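Long-range contacts in glycosyl hydrolase family 88 (Pedobacter heparinus, PDB 3WIW), which hydrolyses unsaturated glucuronyl-containing saccharides derived from heparin, as a glycoside hydrolase of family 88 with an alpha6/alpha6-barrel: residues A[121-129]-A[135-143]; A[352-362]-A[371-382]. One frame throughout, in Å; residues are numbered along the deposited sequence. Where two conformers were deposited one is given.

From the N terminus, the chain first runs along helix 117-132, turns within a few residues and comes back along helix 138-150; interaction 1 closes this short loop as a helical hairpin of the alpha6/alpha6-barrel. Far later, interaction 2 closes a second loop, where the largely irregular run 352-362, with a short strand at 360-361, meets 371-382, the lead-in and first turns of the last helix, 375-392. The two follow in series, neither nested nor crossed, with centres about 24 Å apart. They nevertheless touch: Asn127 ND2 of interaction 1 lies 2.9 Å from Tyr379 OH of interaction 2, probably hydrogen-bonded, which ties helix 117-132 to the C-terminal helix.

Interaction 1 (A[121-129]-A[135-143]); sequences LYCSYGNAY and KIYLKPLEN
Leu141 enters as a knob among Leu121, Tyr125, Gly126 and Tyr129. Its CD2 reaches Gly126 N at 3.7 Å and also meets Tyr125 CB, while CD1 lies against Tyr129 CB. CG, anti to the carbonyl carbon (chi1 -74°), leads the branched end to helix 117-132, where the two methyls touch different residues. That helix widens into a pi-type turn over 121-126, beside the knob.

Three CH-pi contacts join the two segments. Ala128 CB sits squarely over the centre of the Tyr137 ring, 3.4 Å from its centroid, and Ile136 CG1 covers the opposite face. Pro140 CB lies over a face of the Tyr125 ring, and Leu138 CD1 rests on a face of Tyr129, 3.9 Å from the ring centroid and offset toward the rim. Tyr125 also turns its CD2 to the edge of Tyr137, 3.6 Å from CD1 of that ring; the planes stand at 79°.

Polar contact across the pair is slight: the bent Lys135 chain passes the edge of the Tyr129 ring, and its weak hydrogen bond from NZ to Tyr129 OH, 3.2 Å, is doubtful because it depends on one of two conformers of Lys135. Trp184 of helix 175-188 touches Leu141 and Tyr129, whereas Trp83 of helix 77-89 touches Ala128 and Tyr137.

The N-to-C directions of the helical segments 121-129 and 138-143 lie 140° apart, a roughly antiparallel, splayed hairpin, with axes 9.5 Å apart at closest. With at most one weak hydrogen bond against many carbon contacts, its cohesion probably comes mainly from apolar packing, with the tyrosines contributing ring faces and edges.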
loop_
_atom_site.group_PDB
_atom_site.type_symbol
_atom_site.label_atom_id
_atom_site.label_comp_id
_atom_site.label_asym_id
_atom_site.label_seq_id
_atom_site.Cartn_x
_atom_site.Cartn_y
_atom_site.Cartn_z
ATOM N N LEU A 121 -11.726 1.966 -0.947
ATOM C CA LEU A 121 -12.723 0.992 -1.418
ATOM C C LEU A 121 -12.110 -0.272 -1.981
ATOM O O LEU A 121 -12.619 -1.357 -1.750
ATOM C CB LEU A 121 -13.606 1.600 -2.500
ATOM C CG LEU A 121 -14.660 2.576 -2.010
ATOM C CD1 LEU A 121 -15.288 3.309 -3.193
ATOM C CD2 LEU A 121 -15.752 1.823 -1.274
ATOM N N TYR A 122 -11.045 -0.162 -2.769
ATOM C CA TYR A 122 -10.540 -1.389 -3.370
ATOM C C TYR A 122 -9.880 -2.323 -2.330
ATOM O O TYR A 122 -10.016 -3.550 -2.421
ATOM C CB TYR A 122 -9.634 -1.105 -4.570
ATOM C CG TYR A 122 -9.414 -2.330 -5.432
ATOM C CD1 TYR A 122 -10.474 -2.904 -6.136
ATOM C CD2 TYR A 122 -8.150 -2.914 -5.538
ATOM C CE1 TYR A 122 -10.271 -4.037 -6.925
ATOM C CE2 TYR A 122 -7.928 -4.054 -6.303
ATOM C CZ TYR A 122 -9.005 -4.597 -7.020
ATOM O OH TYR A 122 -8.830 -5.726 -7.810
ATOM N N CYS A 123 -9.189 -1.785 -1.317
ATOM C CA CYS A 123 -8.678 -2.638 -0.246
ATOM C C CYS A 123 -9.759 -3.286 0.600
ATOM O O CYS A 123 -9.518 -4.324 1.201
ATOM C CB CYS A 123 -7.718 -1.872 0.676
ATOM S SG CYS A 123 -6.233 -1.241 -0.139
ATOM N N SER A 124 -10.941 -2.677 0.651
ATOM C CA SER A 124 -11.999 -3.186 1.514
ATOM C C SER A 124 -13.005 -3.977 0.686
ATOM O O SER A 124 -12.945 -5.215 0.639
ATOM C CB SER A 124 -12.638 -2.026 2.300
ATOM O OG SER A 124 -13.125 -1.027 1.425
ATOM N N TYR A 125 -13.886 -3.257 -0.009
ATOM C CA TYR A 125 -14.856 -3.861 -0.922
ATOM C C TYR A 125 -14.190 -4.694 -2.013
ATOM O O TYR A 125 -14.730 -5.730 -2.402
ATOM C CB TYR A 125 -15.727 -2.795 -1.600
ATOM C CG TYR A 125 -16.862 -2.293 -0.748
ATOM C CD1 TYR A 125 -16.641 -1.374 0.275
ATOM C CD2 TYR A 125 -18.165 -2.751 -0.947
ATOM C CE1 TYR A 125 -17.679 -0.927 1.064
ATOM C CE2 TYR A 125 -19.205 -2.299 -0.162
ATOM C CZ TYR A 125 -18.965 -1.380 0.832
ATOM O OH TYR A 125 -20.015 -0.935 1.615
ATOM N N GLY A 126 -13.040 -4.253 -2.532
ATOM C CA GLY A 126 -12.401 -4.995 -3.615
ATOM C C GLY A 126 -11.991 -6.393 -3.174
ATOM O O GLY A 126 -12.288 -7.399 -3.846
ATOM N N ASN A 127 -11.306 -6.458 -2.033
ATOM C CA ASN A 127 -10.961 -7.745 -1.456
ATOM C C ASN A 127 -12.197 -8.569 -1.108
ATOM O O ASN A 127 -12.228 -9.777 -1.347
ATOM C CB ASN A 127 -10.055 -7.560 -0.235
ATOM C CG ASN A 127 -8.611 -7.389 -0.621
ATOM O OD1 ASN A 127 -8.087 -8.155 -1.440
ATOM N ND2 ASN A 127 -7.969 -6.360 -0.093
ATOM N N ALA A 128 -13.218 -7.913 -0.563
ATOM C CA ALA A 128 -14.453 -8.578 -0.189
ATOM C C ALA A 128 -15.062 -9.270 -1.412
ATOM O O ALA A 128 -15.469 -10.431 -1.346
ATOM C CB ALA A 128 -15.433 -7.560 0.342
ATOM N N TYR A 129 -15.144 -8.561 -2.532
ATOM C CA TYR A 129 -15.772 -9.118 -3.720
ATOM C C TYR A 129 -14.915 -10.241 -4.311
ATOM O O TYR A 129 -15.452 -11.258 -4.767
ATOM C CB TYR A 129 -16.035 -8.040 -4.759
ATOM C CG TYR A 129 -16.891 -8.548 -5.891
ATOM C CD1 TYR A 129 -18.209 -8.973 -5.663
ATOM C CD2 TYR A 129 -16.387 -8.631 -7.184
ATOM C CE1 TYR A 129 -19.006 -9.450 -6.693
ATOM C CE2 TYR A 129 -17.178 -9.113 -8.227
ATOM C CZ TYR A 129 -18.486 -9.518 -7.960
ATOM O OH TYR A 129 -19.312 -9.993 -8.954
ATOM N N LYS A 135 -22.575 -10.179 -4.486
ATOM C CA LYS A 135 -22.972 -8.999 -5.233
ATOM C C LYS A 135 -23.231 -7.767 -4.359
ATOM O O LYS A 135 -23.229 -6.646 -4.867
ATOM C CB LYS A 135 -24.173 -9.325 -6.127
ATOM C CG LYS A 135 -23.842 -10.329 -7.241
ATOM C CD LYS A 135 -22.737 -9.809 -8.181
ATOM C CE LYS A 135 -22.549 -10.737 -9.391
ATOM N NZ LYS A 135 -21.840 -11.999 -9.008
ATOM N N ILE A 136 -23.408 -7.947 -3.051
ATOM C CA ILE A 136 -23.568 -6.777 -2.190
ATOM C C ILE A 136 -22.373 -5.821 -2.310
ATOM O O ILE A 136 -22.512 -4.615 -2.096
ATOM C CB ILE A 136 -23.823 -7.138 -0.710
ATOM C CG1 ILE A 136 -22.619 -7.861 -0.099
ATOM C CG2 ILE A 136 -25.102 -7.960 -0.570
ATOM C CD1 ILE A 136 -22.846 -8.271 1.346
ATOM N N TYR A 137 -21.202 -6.341 -2.678
ATOM C CA TYR A 137 -20.013 -5.499 -2.766
ATOM C C TYR A 137 -19.852 -4.787 -4.107
ATOM O O TYR A 137 -19.012 -3.894 -4.236
ATOM C CB TYR A 137 -18.765 -6.332 -2.477
ATOM C CG TYR A 137 -18.780 -6.978 -1.097
ATOM C CD1 TYR A 137 -18.750 -6.192 0.066
ATOM C CD2 TYR A 137 -18.820 -8.378 -0.948
ATOM C CE1 TYR A 137 -18.795 -6.781 1.338
ATOM C CE2 TYR A 137 -18.856 -8.974 0.321
ATOM C CZ TYR A 137 -18.829 -8.168 1.459
ATOM O OH TYR A 137 -18.840 -8.723 2.715
ATOM N N LEU A 138 -20.649 -5.151 -5.108
ATOM C CA LEU A 138 -20.326 -4.772 -6.472
ATOM C C LEU A 138 -20.721 -3.339 -6.846
ATOM O O LEU A 138 -19.914 -2.610 -7.437
ATOM C CB LEU A 138 -20.912 -5.786 -7.453
ATOM C CG LEU A 138 -20.378 -5.660 -8.882
ATOM C CD1 LEU A 138 -18.873 -5.876 -8.917
ATOM C CD2 LEU A 138 -21.079 -6.647 -9.784
ATOM N N LYS A 139 -21.946 -2.922 -6.537
ATOM C CA LYS A 139 -22.346 -1.573 -6.921
ATOM C C LYS A 139 -21.471 -0.463 -6.286
ATOM O O LYS A 139 -21.107 0.489 -6.975
ATOM C CB LYS A 139 -23.847 -1.321 -6.695
ATOM C CG LYS A 139 -24.357 -0.030 -7.347
ATOM C CD LYS A 139 -24.175 -0.075 -8.865
ATOM C CE LYS A 139 -24.767 1.133 -9.572
ATOM N NZ LYS A 139 -24.757 0.936 -11.049
ATOM N N PRO A 140 -21.134 -0.575 -4.987
ATOM C CA PRO A 140 -20.241 0.444 -4.436
ATOM C C PRO A 140 -18.897 0.478 -5.176
ATOM O O PRO A 140 -18.341 1.556 -5.403
ATOM C CB PRO A 140 -20.096 -0.007 -2.973
ATOM C CG PRO A 140 -21.420 -0.664 -2.671
ATOM C CD PRO A 140 -21.680 -1.444 -3.921
ATOM N N LEU A 141 -18.386 -0.680 -5.571
ATOM C CA LEU A 141 -17.165 -0.710 -6.375
ATOM C C LEU A 141 -17.333 -0.011 -7.719
ATOM O O LEU A 141 -16.437 0.718 -8.156
ATOM C CB LEU A 141 -16.667 -2.131 -6.576
ATOM C CG LEU A 141 -16.010 -2.758 -5.354
ATOM C CD1 LEU A 141 -15.868 -4.267 -5.561
ATOM C CD2 LEU A 141 -14.628 -2.133 -5.077
ATOM N N GLU A 142 -18.458 -0.240 -8.385
ATOM C CA GLU A 142 -18.686 0.394 -9.668
ATOM C C GLU A 142 -18.801 1.904 -9.519
ATOM O O GLU A 142 -18.195 2.651 -10.285
ATOM C CB GLU A 142 -19.932 -0.184 -10.309
ATOM C CG GLU A 142 -20.135 0.265 -11.745
ATOM C CD GLU A 142 -21.401 -0.286 -12.370
ATOM O OE1 GLU A 142 -22.248 -0.832 -11.631
ATOM O OE2 GLU A 142 -21.549 -0.169 -13.604
ATOM N N ASN A 143 -19.554 2.360 -8.520
ATOM C CA ASN A 143 -19.701 3.800 -8.304
ATOM C C ASN A 143 -18.356 4.448 -7.966
ATOM O O ASN A 143 -18.035 5.516 -8.480
ATOM C CB ASN A 143 -20.721 4.098 -7.206
ATOM C CG ASN A 143 -22.140 3.885 -7.663
ATOM O OD1 ASN A 143 -22.440 3.945 -8.858
ATOM N ND2 ASN A 143 -23.023 3.616 -6.717
#

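Interaction 2 (A[352-362]-A[371-382]); sequences NQFFILKHSVG and DTPLNYADYYYL
Asp378 turns its carboxylate to the backbone of 352-362 and grips two successive amides. The N-H of Ile356 is aimed almost straight at OD2 (2.8 Å from N, 179°) from above the carboxylate plane; Leu357 N meets OD1 on its syn side at 2.9 Å. A water links OD1 with Leu357 O and Leu374 N. Replacing Asp378 by an alanine would probably leave both amides without their acceptor and free this bend to shift from the helix.

Leu357 crosses Tyr381 obliquely, its CD2 over the ring centre, 4.0 Å from the centroid. Phe355 lies at about a right angle to Pro373, Phe355 CB being 3.5 Å from Pro373 CB. The Phe355 ring turns an edge to Asp378 OD2. At the other end, the side chain of Asp371, extended with CG anti to N (chi1 -166°), brings the syn lone pair of OD1 into the plane of the His359 ring, 2.6 Å from ND1. Asp371 and Thr372 both face Ser360 in a G1 beta bulge.

Strand 55-59 packs on Phe355 and Pro373, helix 30-49 touches Tyr381, and helix 77-89 meets Leu382; Val361 O and Gly362 O are hydrogen-bonded to the guanidinium of Arg246, a predicted substrate-binding residue.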
loop_
_atom_site.group_PDB
_atom_site.type_symbol
_atom_site.label_atom_id
_atom_site.label_comp_id
_atom_site.label_asym_id
_atom_site.label_seq_id
_atom_site.Cartn_x
_atom_site.Cartn_y
_atom_site.Cartn_z
ATOM N N ASN A 352 0.064 -3.755 21.816
ATOM C CA ASN A 352 0.158 -2.865 20.652
ATOM C C ASN A 352 -1.221 -2.395 20.151
ATOM O O ASN A 352 -1.389 -2.107 18.965
ATOM C CB ASN A 352 0.923 -3.597 19.526
ATOM C CG ASN A 352 1.553 -2.670 18.495
ATOM O OD1 ASN A 352 2.031 -1.587 18.822
ATOM N ND2 ASN A 352 1.571 -3.112 17.237
ATOM N N GLN A 353 -2.206 -2.317 21.053
ATOM C CA GLN A 353 -3.566 -1.952 20.678
ATOM C C GLN A 353 -4.125 -2.838 19.553
ATOM O O GLN A 353 -4.986 -2.421 18.764
ATOM C CB GLN A 353 -3.667 -0.451 20.360
ATOM C CG GLN A 353 -3.300 0.451 21.560
ATOM C CD GLN A 353 -4.413 0.520 22.624
ATOM O OE1 GLN A 353 -5.184 -0.416 22.796
ATOM N NE2 GLN A 353 -4.517 1.659 23.302
ATOM N N PHE A 354 -3.651 -4.084 19.530
ATOM C CA PHE A 354 -4.066 -5.123 18.586
ATOM C C PHE A 354 -3.593 -4.910 17.146
ATOM O O PHE A 354 -3.998 -5.660 16.245
ATOM C CB PHE A 354 -5.581 -5.375 18.629
ATOM C CG PHE A 354 -6.118 -5.597 20.014
ATOM C CD1 PHE A 354 -5.520 -6.515 20.879
ATOM C CD2 PHE A 354 -7.218 -4.872 20.473
ATOM C CE1 PHE A 354 -6.026 -6.701 22.161
ATOM C CE2 PHE A 354 -7.726 -5.062 21.747
ATOM C CZ PHE A 354 -7.123 -5.973 22.589
ATOM N N PHE A 355 -2.727 -3.923 16.918
ATOM C CA PHE A 355 -2.036 -3.852 15.645
ATOM C C PHE A 355 -1.004 -4.969 15.550
ATOM O O PHE A 355 -0.467 -5.423 16.560
ATOM C CB PHE A 355 -1.335 -2.517 15.470
ATOM C CG PHE A 355 -2.267 -1.358 15.292
ATOM C CD1 PHE A 355 -2.795 -1.062 14.043
ATOM C CD2 PHE A 355 -2.620 -0.551 16.367
ATOM C CE1 PHE A 355 -3.658 0.030 13.856
ATOM C CE2 PHE A 355 -3.468 0.537 16.199
ATOM C CZ PHE A 355 -3.997 0.835 14.941
ATOM N N ILE A 356 -0.681 -5.367 14.334
ATOM C CA ILE A 356 0.200 -6.511 14.111
ATOM C C ILE A 356 1.690 -6.114 14.161
ATOM O O ILE A 356 2.465 -6.746 14.854
ATOM C CB ILE A 356 -0.146 -7.194 12.781
ATOM C CG1 ILE A 356 -1.591 -7.746 12.829
ATOM C CG2 ILE A 356 0.847 -8.300 12.469
ATOM C CD1 ILE A 356 -2.161 -8.188 11.501
ATOM N N LEU A 357 2.086 -5.070 13.433
ATOM C CA LEU A 357 3.469 -4.596 13.404
ATOM C C LEU A 357 3.664 -3.310 14.198
ATOM O O LEU A 357 2.713 -2.564 14.474
ATOM C CB LEU A 357 3.904 -4.327 11.971
ATOM C CG LEU A 357 4.003 -5.523 11.032
ATOM C CD1 LEU A 357 4.547 -5.060 9.679
ATOM C CD2 LEU A 357 4.878 -6.612 11.613
ATOM N N LYS A 358 4.923 -3.066 14.550
ATOM C CA LYS A 358 5.353 -1.823 15.191
ATOM C C LYS A 358 6.241 -1.004 14.248
ATOM O O LYS A 358 6.632 -1.477 13.172
ATOM C CB LYS A 358 6.148 -2.173 16.443
ATOM C CG LYS A 358 5.305 -2.897 17.485
ATOM C CD LYS A 358 6.149 -3.394 18.672
ATOM C CE LYS A 358 7.031 -4.596 18.320
ATOM N NZ LYS A 358 8.001 -4.899 19.427
ATOM N N HIS A 359 6.545 0.236 14.631
ATOM C CA HIS A 359 7.669 0.990 14.017
ATOM C C HIS A 359 7.467 1.476 12.578
ATOM O O HIS A 359 8.375 1.329 11.753
ATOM C CB HIS A 359 9.002 0.229 14.106
ATOM C CG HIS A 359 9.328 -0.283 15.473
ATOM N ND1 HIS A 359 9.358 0.521 16.593
ATOM C CD2 HIS A 359 9.664 -1.526 15.892
ATOM C CE1 HIS A 359 9.705 -0.207 17.642
ATOM N NE2 HIS A 359 9.867 -1.461 17.244
ATOM N N SER A 360 6.294 2.030 12.271
ATOM C CA SER A 360 6.125 2.801 11.037
ATOM C C SER A 360 6.265 4.300 11.287
ATOM O O SER A 360 6.212 4.756 12.439
ATOM C CB SER A 360 4.784 2.506 10.362
ATOM O OG SER A 360 4.812 1.207 9.804
ATOM N N VAL A 361 6.452 5.052 10.201
ATOM C CA VAL A 361 6.551 6.514 10.302
ATOM C C VAL A 361 5.592 7.123 9.285
ATOM O O VAL A 361 5.769 6.933 8.063
ATOM C CB VAL A 361 7.993 6.993 10.009
ATOM C CG1 VAL A 361 8.068 8.532 9.971
ATOM C CG2 VAL A 361 8.975 6.454 11.042
ATOM N N GLY A 362 4.584 7.853 9.778
ATOM C CA GLY A 362 3.616 8.487 8.897
ATOM C C GLY A 362 4.193 9.691 8.163
ATOM O O GLY A 362 4.305 9.693 6.934
ATOM N N ASP A 371 7.030 6.412 14.595
ATOM C CA ASP A 371 7.363 5.193 15.350
ATOM C C ASP A 371 6.122 4.625 16.039
ATOM O O ASP A 371 6.063 4.506 17.259
ATOM C CB ASP A 371 8.546 5.393 16.336
ATOM C CG ASP A 371 9.089 4.078 16.835
ATOM O OD1 ASP A 371 8.718 3.028 16.300
ATOM O OD2 ASP A 371 9.879 4.055 17.782
ATOM N N THR A 372 5.123 4.272 15.236
ATOM C CA THR A 372 3.833 3.778 15.693
ATOM C C THR A 372 3.399 2.675 14.741
ATOM O O THR A 372 3.784 2.676 13.566
ATOM C CB THR A 372 2.715 4.914 15.624
ATOM O OG1 THR A 372 1.404 4.338 15.781
ATOM C CG2 THR A 372 2.682 5.596 14.278
ATOM N N PRO A 373 2.587 1.727 15.229
ATOM C CA PRO A 373 1.879 0.898 14.254
ATOM C C PRO A 373 1.004 1.746 13.329
ATOM O O PRO A 373 0.534 2.824 13.706
ATOM C CB PRO A 373 0.964 0.048 15.127
ATOM C CG PRO A 373 0.735 0.882 16.324
ATOM C CD PRO A 373 2.084 1.503 16.594
ATOM N N LEU A 374 0.800 1.253 12.112
ATOM C CA LEU A 374 -0.097 1.874 11.155
ATOM C C LEU A 374 -0.877 0.789 10.456
ATOM O O LEU A 374 -0.335 -0.263 10.090
ATOM C CB LEU A 374 0.696 2.720 10.165
ATOM C CG LEU A 374 0.817 4.212 10.581
ATOM C CD1 LEU A 374 1.976 4.893 9.877
ATOM C CD2 LEU A 374 -0.531 4.899 10.231
ATOM N N ASN A 375 -2.169 1.035 10.260
ATOM C CA ASN A 375 -3.028 0.026 9.670
ATOM C C ASN A 375 -2.556 -0.478 8.298
ATOM O O ASN A 375 -2.637 -1.683 8.018
ATOM C CB ASN A 375 -4.491 0.480 9.671
ATOM C CG ASN A 375 -4.739 1.814 8.947
ATOM O OD1 ASN A 375 -3.886 2.336 8.203
ATOM N ND2 ASN A 375 -5.935 2.371 9.160
ATOM N N TYR A 376 -1.967 0.386 7.478
ATOM C CA TYR A 376 -1.501 -0.082 6.174
ATOM C C TYR A 376 -0.227 -0.905 6.243
ATOM O O TYR A 376 -0.007 -1.754 5.378
ATOM C CB TYR A 376 -1.374 1.034 5.145
ATOM C CG TYR A 376 -0.620 2.278 5.589
ATOM C CD1 TYR A 376 0.769 2.382 5.433
ATOM C CD2 TYR A 376 -1.307 3.374 6.119
ATOM C CE1 TYR A 376 1.447 3.532 5.805
ATOM C CE2 TYR A 376 -0.642 4.550 6.489
ATOM C CZ TYR A 376 0.742 4.615 6.325
ATOM O OH TYR A 376 1.441 5.758 6.652
ATOM N N ALA A 377 0.607 -0.702 7.269
ATOM C CA ALA A 377 1.749 -1.614 7.457
ATOM C C ALA A 377 1.226 -3.028 7.666
ATOM O O ALA A 377 1.731 -3.983 7.069
ATOM C CB ALA A 377 2.598 -1.193 8.614
ATOM N N ASP A 378 0.176 -3.170 8.472
ATOM C CA ASP A 378 -0.371 -4.497 8.738
ATOM C C ASP A 378 -0.979 -5.113 7.469
ATOM O O ASP A 378 -0.798 -6.321 7.227
ATOM C CB ASP A 378 -1.447 -4.456 9.827
ATOM C CG ASP A 378 -0.918 -4.072 11.198
ATOM O OD1 ASP A 378 0.307 -3.933 11.389
ATOM O OD2 ASP A 378 -1.746 -3.958 12.127
ATOM N N TYR A 379 -1.680 -4.305 6.666
ATOM C CA TYR A 379 -2.320 -4.780 5.464
ATOM C C TYR A 379 -1.280 -5.339 4.500
ATOM O O TYR A 379 -1.397 -6.490 4.036
ATOM C CB TYR A 379 -3.065 -3.608 4.846
ATOM C CG TYR A 379 -3.697 -3.936 3.517
ATOM C CD1 TYR A 379 -4.977 -4.523 3.433
ATOM C CD2 TYR A 379 -3.029 -3.643 2.310
ATOM C CE1 TYR A 379 -5.565 -4.791 2.197
ATOM C CE2 TYR A 379 -3.613 -3.922 1.068
ATOM C CZ TYR A 379 -4.880 -4.489 1.026
ATOM O OH TYR A 379 -5.499 -4.756 -0.163
ATOM N N TYR A 380 -0.237 -4.557 4.208
ATOM C CA TYR A 380 0.771 -5.016 3.249
ATOM C C TYR A 380 1.642 -6.136 3.809
ATOM O O TYR A 380 2.102 -6.991 3.057
ATOM C CB TYR A 380 1.592 -3.856 2.638
ATOM C CG TYR A 380 0.707 -3.005 1.751
ATOM C CD1 TYR A 380 0.239 -3.479 0.513
ATOM C CD2 TYR A 380 0.260 -1.760 2.193
ATOM C CE1 TYR A 380 -0.621 -2.719 -0.290
ATOM C CE2 TYR A 380 -0.600 -0.989 1.408
ATOM C CZ TYR A 380 -1.044 -1.482 0.168
ATOM O OH TYR A 380 -1.914 -0.730 -0.559
ATOM N N TYR A 381 1.820 -6.175 5.129
ATOM C CA TYR A 381 2.510 -7.293 5.740
ATOM C C TYR A 381 1.747 -8.603 5.566
ATOM O O TYR A 381 2.317 -9.607 5.132
ATOM C CB TYR A 381 2.739 -6.999 7.221
ATOM C CG TYR A 381 3.303 -8.144 8.023
ATOM C CD1 TYR A 381 4.599 -8.610 7.799
ATOM C CD2 TYR A 381 2.554 -8.735 9.023
ATOM C CE1 TYR A 381 5.145 -9.659 8.579
ATOM C CE2 TYR A 381 3.074 -9.770 9.806
ATOM C CZ TYR A 381 4.366 -10.226 9.574
ATOM O OH TYR A 381 4.865 -11.251 10.347
ATOM N N LEU A 382 0.442 -8.607 5.852
ATOM C CA LEU A 382 -0.308 -9.843 5.632
ATOM C C LEU A 382 -0.386 -10.182 4.141
ATOM O O LEU A 382 -0.354 -11.369 3.773
ATOM C CB LEU A 382 -1.702 -9.815 6.270
ATOM C CG LEU A 382 -1.720 -9.742 7.799
ATOM C CD1 LEU A 382 -3.107 -10.095 8.289
ATOM C CD2 LEU A 382 -0.680 -10.670 8.440
HETATM O O HOH W 1 1.641 -1.596 12.116
HETATM O O HOH W 2 5.871 1.424 17.172
#